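Local coordinates for pyridoxamine 5'-phosphate oxidase family protein (Corynebacterium diphtheriae NCTC 13129, PDB 3CP3) that is of unknown function but, as a member of the pyridoxamine 5'-phosphate oxidase family, probably binds a flavin cofactor such as FMN, at residues Val48-Ala53 with Asp111-Lys116; Glu54-Tyr59 with Ile129-Val134. All blocks are in the same frame, centred on the assembly; numbering follows the deposited sequence. Where two conformers were deposited one is given.

Contact 1: Val48-Ala53 with Asp111-Lys116; sequences VLDYSA and DTLGLK
Asp-50, whose carboxylate lies against Leu-113, has an OD1 gripped twice from its own chain. Ser-52 OG reaches Asp-50 OD1 at 3.1 Å on the syn side and close to the carboxylate plane, while Ser-52 N comes from well above that plane to Asp-50 OD1 at 3.3 Å. The second bond makes an Asx turn where the strand ends. The other oxygen, OD2, accepts from His-109 NE2 and forms a salt bridge with Arg-57, so four groups from three places fix the carboxylate.

Across the contact the packing is almost wholly apolar. CD1 of Leu-113 meets Asp-50 CB at 4.0 Å, the two side chains lying roughly at right angles. Val-48 contributes the largest share of the buried surface: its CG2 rests on Leu-113 CB at 3.6 Å and on Leu-115 CG at 3.9 Å, so this one methyl lies against both leucines. Val-48 CG1, anti to the carbonyl carbon (chi1 -76°), lies 3.5 Å from Leu-113 O. Between the leucines the chain takes positive phi at Gly-114, a backbone shape that glycine accommodates readily.

The contact lays the loop after helix 104-110 on the end of strand 39-50. Tyr-59 of neighbouring strand 57-62 touches Val-48, Asp-50 and Leu-113, and Phe-126 of strand 125-139 packs on Leu-115.

Contact 2: Glu54-Tyr59 with Ile129-Val134; sequences EQPRVY and IDVREV
Val-58 and Ile-129 form an antiparallel hydrogen-bonded pair, joined by two backbone bonds: Ile-129 N gives to Val-58 O at 2.7 Å, and Val-58 N gives to Ile-129 O at 3.1 Å. One residue along, Arg-57 and Asp-130 make a non-hydrogen-bonded pair, in which Arg-57 CA directs a C-H toward Ile-129 O at 3.3 Å. Toward Pro-56 the pairing slackens to a weak hydrogen bond, Val-131 N to Pro-56 O at 3.4 Å. The short strand axes run at 158° to each other, 5.0 Å apart at closest.

On the face carrying Val-58 and Ile-129, the two side chains lie alongside and point the same way, with Ile-129 CD1 4.0 Å from Val-58 CB. Pro-56 crosses Val-131 at about a right angle, CG of its ring resting near the valine CB and CG1.

The face of Arg-57 and Asp-130 is polar. Although these side chains run side by side with guanidinium and carboxylate planes only 9° apart, their charged atoms do not touch. A water instead accepts from Arg-57 NH1 at 3.0 Å and donates weakly to Asp-130 OD1. Arg-57 CD passes 3.5 Å from Asp-130 OD1, and beyond it the bend at chi3 (-55°) sets the direction of the guanidinium, which does not reach the carboxylate.

In the second shell, Tyr-59 OH sits over the centre of the guanidinium face and hydrogen-bonds to Glu-106, while Arg-128 forms a salt bridge with Asp-130 OD2. Strand 125-139 also pairs with strand 89-100: Arg-132 and Glu-133 sit together opposite Lys-95, a classic beta bulge at which the strand changes direction, and Leu-94 packs on Val-58 and Val-131. Helix 104-110 touches Arg-57 and Tyr-59 through His-109.

After strand 12-15, helix 17-25 and strand 29-36, strand 39-50 ends within Val-48 to Ala-53, which continues without a break into Glu-54 to Tyr-59, leading through the turn onto strand 57-62. Strands 76-83 and 89-100 and helix 104-110 follow before Asp-111 to Lys-116 closes contact 1 over 57 intervening residues. Ile-129 to Val-134 comes last and closes contact 2 over 69, so the two loops cross. The contact centres are 12 Å apart. Strands 39-50 and 57-62 join them as sheet neighbours, with Val-48 O 3.0 Å from Tyr-59 N in a probable hydrogen bond. Contact 1 thus ties the loop after helix 104-110 to this pair, while contact 2 extends it to strand 125-139 within one antiparallel sheet.

Contact 1: Val48-Ala53 with Asp111-Lys116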
loop_
_atom_site.group_PDB
_atom_site.type_symbol
_atom_site.label_atom_id
_atom_site.label_comp_id
_atom_site.label_asym_id
_atom_site.label_seq_id
_atom_site.Cartn_x
_atom_site.Cartn_y
_atom_site.Cartn_z
ATOM N N VAL A 48 -0.697 -15.624 -3.034
ATOM C CA VAL A 48 -1.144 -16.239 -4.268
ATOM C C VAL A 48 -2.643 -15.984 -4.369
ATOM O O VAL A 48 -3.343 -15.927 -3.347
ATOM C CB VAL A 48 -0.845 -17.777 -4.320
ATOM C CG1 VAL A 48 0.636 -18.039 -4.605
ATOM C CG2 VAL A 48 -1.311 -18.511 -3.004
ATOM N N LEU A 49 -3.115 -15.818 -5.602
ATOM C CA LEU A 49 -4.530 -15.723 -5.902
ATOM C C LEU A 49 -5.083 -17.114 -6.217
ATOM O O LEU A 49 -4.544 -17.813 -7.075
ATOM C CB LEU A 49 -4.719 -14.830 -7.143
ATOM C CG LEU A 49 -6.156 -14.654 -7.630
ATOM C CD1 LEU A 49 -6.957 -13.807 -6.575
ATOM C CD2 LEU A 49 -6.158 -13.946 -8.982
ATOM N N ASP A 50 -6.156 -17.497 -5.540
ATOM C CA ASP A 50 -6.802 -18.806 -5.711
ATOM C C ASP A 50 -8.205 -18.589 -6.294
ATOM O O ASP A 50 -8.977 -17.788 -5.784
ATOM C CB ASP A 50 -6.879 -19.557 -4.376
ATOM C CG ASP A 50 -7.449 -20.972 -4.525
ATOM O OD1 ASP A 50 -7.411 -21.521 -5.647
ATOM O OD2 ASP A 50 -7.921 -21.544 -3.517
ATOM N N TYR A 51 -8.533 -19.363 -7.325
ATOM C CA TYR A 51 -9.803 -19.239 -8.064
ATOM C C TYR A 51 -10.843 -20.313 -7.805
ATOM O O TYR A 51 -11.967 -20.252 -8.320
ATOM C CB TYR A 51 -9.512 -19.248 -9.555
ATOM C CG TYR A 51 -9.258 -17.879 -10.076
ATOM C CD1 TYR A 51 -10.202 -16.869 -9.878
ATOM C CD2 TYR A 51 -8.090 -17.584 -10.759
ATOM C CE1 TYR A 51 -9.992 -15.608 -10.345
ATOM C CE2 TYR A 51 -7.872 -16.330 -11.236
ATOM C CZ TYR A 51 -8.834 -15.341 -11.018
ATOM O OH TYR A 51 -8.638 -14.077 -11.474
ATOM N N SER A 52 -10.419 -21.245 -6.958
ATOM C CA SER A 52 -11.051 -22.555 -6.852
ATOM C C SER A 52 -12.435 -22.588 -6.179
ATOM O O SER A 52 -13.123 -23.613 -6.243
ATOM C CB SER A 52 -10.104 -23.528 -6.146
ATOM O OG SER A 52 -8.992 -23.831 -6.975
ATOM N N ALA A 53 -12.839 -21.497 -5.532
ATOM C CA ALA A 53 -14.146 -21.452 -4.867
ATOM C C ALA A 53 -15.151 -20.673 -5.719
ATOM O O ALA A 53 -14.944 -20.518 -6.931
ATOM C CB ALA A 53 -14.024 -20.850 -3.464
ATOM N N ASP A 111 -1.156 -24.807 0.672
ATOM C CA ASP A 111 0.239 -25.221 0.533
ATOM C C ASP A 111 0.640 -25.766 -0.854
ATOM O O ASP A 111 1.819 -26.059 -1.089
ATOM C CB ASP A 111 0.586 -26.234 1.613
ATOM C CG ASP A 111 2.034 -26.153 2.038
ATOM O OD1 ASP A 111 2.493 -25.034 2.368
ATOM O OD2 ASP A 111 2.708 -27.195 2.036
ATOM N N THR A 112 -0.325 -25.921 -1.763
ATOM C CA THR A 112 -0.024 -26.445 -3.110
ATOM C C THR A 112 0.002 -25.324 -4.153
ATOM O O THR A 112 0.258 -25.559 -5.348
ATOM C CB THR A 112 -1.046 -27.501 -3.577
ATOM O OG1 THR A 112 -2.329 -26.878 -3.698
ATOM C CG2 THR A 112 -1.136 -28.633 -2.585
ATOM N N LEU A 113 -0.251 -24.103 -3.691
ATOM C CA LEU A 113 -0.463 -22.976 -4.589
ATOM C C LEU A 113 0.806 -22.246 -5.042
ATOM O O LEU A 113 0.725 -21.340 -5.865
ATOM C CB LEU A 113 -1.461 -22.007 -3.975
ATOM C CG LEU A 113 -2.861 -22.603 -3.730
ATOM C CD1 LEU A 113 -3.748 -21.585 -3.044
ATOM C CD2 LEU A 113 -3.514 -23.101 -5.023
ATOM N N GLY A 114 1.957 -22.624 -4.498
ATOM C CA GLY A 114 3.246 -22.089 -4.939
ATOM C C GLY A 114 3.722 -20.815 -4.244
ATOM O O GLY A 114 4.397 -19.985 -4.871
ATOM N N LEU A 115 3.380 -20.630 -2.964
ATOM C CA LEU A 115 3.987 -19.549 -2.177
ATOM C C LEU A 115 5.440 -19.891 -1.922
ATOM O O LEU A 115 5.778 -21.056 -1.795
ATOM C CB LEU A 115 3.291 -19.386 -0.843
ATOM C CG LEU A 115 1.909 -18.767 -0.804
ATOM C CD1 LEU A 115 1.215 -19.190 0.477
ATOM C CD2 LEU A 115 2.008 -17.241 -0.896
ATOM N N LYS A 116 6.299 -18.884 -1.816
ATOM C CA LYS A 116 7.723 -19.143 -1.599
ATOM C C LYS A 116 7.993 -19.825 -0.239
ATOM O O LYS A 116 7.576 -19.322 0.796
ATOM C CB LYS A 116 8.528 -17.842 -1.718
ATOM C CG LYS A 116 8.773 -17.367 -3.156
ATOM C CD LYS A 116 7.792 -16.272 -3.552
ATOM C CE LYS A 116 8.141 -15.670 -4.915
ATOM N NZ LYS A 116 7.625 -16.507 -6.028
#

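Contact 2: Glu54-Tyr59 with Ile129-Val134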
loop_
_atom_site.group_PDB
_atom_site.type_symbol
_atom_site.label_atom_id
_atom_site.label_comp_id
_atom_site.label_asym_id
_atom_site.label_seq_id
_atom_site.Cartn_x
_atom_site.Cartn_y
_atom_site.Cartn_z
ATOM N N GLU A 54 -16.235 -20.201 -5.101
ATOM C CA GLU A 54 -17.248 -19.409 -5.813
ATOM C C GLU A 54 -16.782 -17.976 -6.056
ATOM O O GLU A 54 -17.284 -17.297 -6.954
ATOM C CB GLU A 54 -18.571 -19.390 -5.044
ATOM C CG GLU A 54 -19.514 -20.538 -5.381
ATOM C CD GLU A 54 -20.804 -20.492 -4.564
ATOM O OE1 GLU A 54 -20.951 -19.580 -3.716
ATOM O OE2 GLU A 54 -21.675 -21.369 -4.770
ATOM N N GLN A 55 -15.850 -17.519 -5.228
ATOM C CA GLN A 55 -15.301 -16.177 -5.363
ATOM C C GLN A 55 -13.764 -16.216 -5.307
ATOM O O GLN A 55 -13.190 -17.213 -4.850
ATOM C CB GLN A 55 -15.908 -15.229 -4.310
ATOM C CG GLN A 55 -17.426 -14.953 -4.488
ATOM C CD GLN A 55 -17.763 -14.192 -5.775
ATOM O OE1 GLN A 55 -18.139 -13.022 -5.739
ATOM N NE2 GLN A 55 -17.626 -14.858 -6.911
ATOM N N PRO A 56 -13.092 -15.153 -5.824
ATOM C CA PRO A 56 -11.626 -15.128 -5.719
ATOM C C PRO A 56 -11.171 -15.100 -4.259
ATOM O O PRO A 56 -11.836 -14.503 -3.413
ATOM C CB PRO A 56 -11.240 -13.820 -6.436
ATOM C CG PRO A 56 -12.474 -12.965 -6.368
ATOM C CD PRO A 56 -13.608 -13.953 -6.509
ATOM N N ARG A 57 -10.056 -15.766 -3.978
ATOM C CA ARG A 57 -9.471 -15.800 -2.644
ATOM C C ARG A 57 -7.988 -15.545 -2.750
ATOM O O ARG A 57 -7.345 -16.044 -3.662
ATOM C CB ARG A 57 -9.704 -17.189 -2.004
ATOM C CG ARG A 57 -11.161 -17.371 -1.600
ATOM C CD ARG A 57 -11.389 -18.551 -0.685
ATOM N NE ARG A 57 -10.868 -19.747 -1.304
ATOM C CZ ARG A 57 -11.061 -20.983 -0.854
ATOM N NH1 ARG A 57 -11.811 -21.204 0.236
ATOM N NH2 ARG A 57 -10.489 -21.995 -1.513
ATOM N N VAL A 58 -7.438 -14.802 -1.800
ATOM C CA VAL A 58 -5.977 -14.634 -1.681
ATOM C C VAL A 58 -5.478 -15.338 -0.454
ATOM O O VAL A 58 -6.079 -15.181 0.627
ATOM C CB VAL A 58 -5.612 -13.124 -1.505
ATOM C CG1 VAL A 58 -4.103 -12.906 -1.248
ATOM C CG2 VAL A 58 -6.076 -12.364 -2.717
ATOM N N TYR A 59 -4.373 -16.072 -0.585
ATOM C CA TYR A 59 -3.693 -16.625 0.589
ATOM C C TYR A 59 -2.336 -15.997 0.765
ATOM O O TYR A 59 -1.604 -15.778 -0.218
ATOM C CB TYR A 59 -3.459 -18.130 0.413
ATOM C CG TYR A 59 -4.719 -18.926 0.492
ATOM C CD1 TYR A 59 -5.242 -19.310 1.739
ATOM C CD2 TYR A 59 -5.413 -19.283 -0.654
ATOM C CE1 TYR A 59 -6.424 -20.054 1.815
ATOM C CE2 TYR A 59 -6.589 -20.063 -0.567
ATOM C CZ TYR A 59 -7.093 -20.407 0.662
ATOM O OH TYR A 59 -8.238 -21.166 0.762
ATOM N N ILE A 129 -7.986 -14.338 2.345
ATOM C CA ILE A 129 -8.830 -13.172 2.113
ATOM C C ILE A 129 -9.980 -13.563 1.210
ATOM O O ILE A 129 -9.753 -13.959 0.086
ATOM C CB ILE A 129 -8.079 -11.928 1.467
ATOM C CG1 ILE A 129 -6.814 -11.575 2.271
ATOM C CG2 ILE A 129 -9.073 -10.715 1.458
ATOM C CD1 ILE A 129 -5.817 -10.556 1.602
ATOM N N ASP A 130 -11.204 -13.414 1.699
ATOM C CA ASP A 130 -12.382 -13.576 0.887
ATOM C C ASP A 130 -12.661 -12.218 0.252
ATOM O O ASP A 130 -12.940 -11.260 0.959
ATOM C CB ASP A 130 -13.574 -13.953 1.762
ATOM C CG ASP A 130 -13.545 -15.409 2.195
ATOM O OD1 ASP A 130 -12.992 -16.273 1.496
ATOM O OD2 ASP A 130 -14.050 -15.680 3.265
ATOM N N VAL A 131 -12.602 -12.165 -1.076
ATOM C CA VAL A 131 -12.680 -10.933 -1.835
ATOM C C VAL A 131 -14.115 -10.525 -2.108
ATOM O O VAL A 131 -14.911 -11.315 -2.636
ATOM C CB VAL A 131 -11.896 -11.110 -3.123
ATOM C CG1 VAL A 131 -11.990 -9.831 -4.025
ATOM C CG2 VAL A 131 -10.443 -11.385 -2.766
ATOM N N ARG A 132 -14.447 -9.306 -1.684
ATOM C CA ARG A 132 -15.790 -8.713 -1.850
ATOM C C ARG A 132 -15.823 -7.834 -3.119
ATOM O O ARG A 132 -16.863 -7.747 -3.789
ATOM C CB ARG A 132 -16.034 -7.803 -0.638
ATOM C CG ARG A 132 -17.435 -7.632 -0.097
ATOM C CD ARG A 132 -17.373 -6.494 1.029
ATOM N NE ARG A 132 -16.426 -6.901 2.066
ATOM C CZ ARG A 132 -15.581 -6.096 2.698
ATOM N NH1 ARG A 132 -15.523 -4.803 2.434
ATOM N NH2 ARG A 132 -14.776 -6.607 3.594
ATOM N N GLU A 133 -14.701 -7.172 -3.416
ATOM C CA GLU A 133 -14.620 -6.189 -4.519
ATOM C C GLU A 133 -13.224 -6.160 -5.139
ATOM O O GLU A 133 -12.207 -6.350 -4.443
ATOM C CB GLU A 133 -14.939 -4.753 -4.044
ATOM C CG GLU A 133 -16.389 -4.471 -3.629
ATOM C CD GLU A 133 -16.606 -3.039 -3.108
ATOM O OE1 GLU A 133 -17.073 -2.869 -1.957
ATOM O OE2 GLU A 133 -16.334 -2.070 -3.847
ATOM N N VAL A 134 -13.177 -5.847 -6.429
ATOM C CA VAL A 134 -11.914 -5.787 -7.170
ATOM C C VAL A 134 -11.946 -4.427 -7.838
ATOM O O VAL A 134 -12.937 -4.105 -8.504
ATOM C CB VAL A 134 -11.932 -6.834 -8.292
ATOM C CG1 VAL A 134 -10.615 -6.776 -9.113
ATOM C CG2 VAL A 134 -12.173 -8.246 -7.724
HETATM O O HOH W 1 -14.024 -19.496 1.319
#